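Local coordinates for signal transduction histidine kinase, LytS (Clostridium beijerinckii, PDB 5XSJ), which is probably a membrane-bound sensor kinase that transfers phosphate from ATP to a protein histidine, represented here by an all-helical N-terminal fragment, at residues 46-49 against 50-53. Numbering follows the deposited sequence.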
loop_
_atom_site.group_PDB
_atom_site.type_symbol
_atom_site.label_atom_id
_atom_site.label_comp_id
_atom_site.label_asym_id
_atom_site.label_seq_id
_atom_site.Cartn_x
_atom_site.Cartn_y
_atom_site.Cartn_z
ATOM N N SER B 46 -3.192 13.732 27.890
ATOM C CA SER B 46 -2.086 14.555 27.423
ATOM C C SER B 46 -1.684 14.244 25.973
ATOM O O SER B 46 -1.061 15.072 25.303
ATOM C CB SER B 46 -0.876 14.377 28.332
ATOM O OG SER B 46 -0.266 13.111 28.098
ATOM N N LYS B 47 -2.021 13.049 25.494
ATOM C CA LYS B 47 -1.710 12.672 24.122
ATOM C C LYS B 47 -2.609 13.454 23.162
ATOM O O LYS B 47 -2.154 13.949 22.144
ATOM C CB LYS B 47 -1.867 11.158 23.930
ATOM C CG LYS B 47 -0.537 10.382 23.978
ATOM C CD LYS B 47 0.287 10.717 25.201
ATOM C CE LYS B 47 1.566 9.885 25.319
ATOM N NZ LYS B 47 2.737 10.495 24.654
ATOM N N LYS B 48 -3.884 13.579 23.518
ATOM C CA LYS B 48 -4.854 14.363 22.755
ATOM C C LYS B 48 -4.530 15.856 22.768
ATOM O O LYS B 48 -4.652 16.546 21.745
ATOM C CB LYS B 48 -6.259 14.139 23.304
ATOM C CG LYS B 48 -7.330 14.938 22.602
ATOM C CD LYS B 48 -8.686 14.694 23.231
ATOM C CE LYS B 48 -9.751 15.540 22.579
ATOM N NZ LYS B 48 -11.009 15.494 23.381
ATOM N N GLU B 49 -4.120 16.353 23.931
ATOM C CA GLU B 49 -3.652 17.727 24.067
ATOM C C GLU B 49 -2.488 18.019 23.127
ATOM O O GLU B 49 -2.460 19.054 22.452
ATOM C CB GLU B 49 -3.239 18.002 25.518
ATOM C CG GLU B 49 -2.865 19.447 25.791
ATOM C CD GLU B 49 -2.268 19.647 27.181
ATOM O OE1 GLU B 49 -1.818 20.771 27.482
ATOM O OE2 GLU B 49 -2.228 18.674 27.966
ATOM N N SER B 50 -1.516 17.114 23.084
ATOM C CA SER B 50 -0.384 17.279 22.181
ATOM C C SER B 50 -0.797 17.120 20.720
ATOM O O SER B 50 -0.282 17.816 19.847
ATOM C CB SER B 50 0.723 16.278 22.506
ATOM O OG SER B 50 1.297 16.556 23.766
ATOM N N TYR B 51 -1.711 16.197 20.446
ATOM C CA TYR B 51 -2.240 16.041 19.082
ATOM C C TYR B 51 -2.773 17.375 18.588
ATOM O O TYR B 51 -2.503 17.812 17.475
ATOM C CB TYR B 51 -3.350 14.986 19.053
ATOM C CG TYR B 51 -4.493 15.341 18.125
ATOM C CD1 TYR B 51 -4.384 15.118 16.764
ATOM C CD2 TYR B 51 -5.684 15.894 18.602
ATOM C CE1 TYR B 51 -5.394 15.453 15.898
ATOM C CE2 TYR B 51 -6.741 16.234 17.714
ATOM C CZ TYR B 51 -6.562 15.995 16.359
ATOM O OH TYR B 51 -7.501 16.274 15.396
ATOM N N ASN B 52 -3.532 18.020 19.460
ATOM C CA ASN B 52 -4.242 19.233 19.112
ATOM C C ASN B 52 -3.299 20.421 18.969
ATOM O O ASN B 52 -3.375 21.164 17.987
ATOM C CB ASN B 52 -5.324 19.514 20.152
ATOM C CG ASN B 52 -6.143 20.733 19.811
ATOM O OD1 ASN B 52 -6.282 21.659 20.624
ATOM N ND2 ASN B 52 -6.670 20.758 18.585
ATOM N N ASN B 53 -2.391 20.579 19.930
ATOM C CA ASN B 53 -1.381 21.636 19.875
ATOM C C ASN B 53 -0.523 21.563 18.618
ATOM O O ASN B 53 -0.255 22.578 17.969
ATOM C CB ASN B 53 -0.472 21.574 21.110
ATOM C CG ASN B 53 -1.185 22.018 22.399
ATOM O OD1 ASN B 53 -2.351 22.411 22.385
ATOM N ND2 ASN B 53 -0.480 21.930 23.517
#
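Backbone bonds from S46 to S50 through E49 to N53 join consecutive turns of an alpha-helix, near the start of helix 45-67 in an all-helical fold of four helices. The evidence is an unbroken i to i+4 ladder: S50 N to S46 O measures 3.0 Å, and Y51 N to K47 O, N52 N to K48 O and N53 N to E49 O all measure 2.9 Å. S46 O may also receive the S50 hydroxyl: chi1 of -67° sets OG beside its own backbone N, with OG 3.2 Å from S46 O, although another acceptor competes for that proton.

On the inward side, the Y51 ring meets K48 O at its edge, in the ring plane, CD2 being 3.4 Å from that oxygen. The contact with the K48 side chain is looser, CG to CD2 at 4.4 Å. K48 runs fully extended to a salt bridge with E99, while Y51 OH hydrogen-bonds S91; both partners belong to helix 73-99, against which the buried tyrosine packs. K47 and S50 touch helix 15-42, as does K48 through Y39, and Y51 O accepts a bond from S32, so this short segment bridges two neighbouring helices.

E49 and N53, both exposed, run side by side in the same direction, yet their carboxylate and amide planes stand 84° apart. With CG of N53 beside its own backbone N (chi1 -71°), the amide folds back over the preceding turn, with N53 CG 3.2 Å from E49 O. There the side-chain contact is aliphatic carbon against amide nitrogen: E49 CG lies 4.1 Å from N53 ND2.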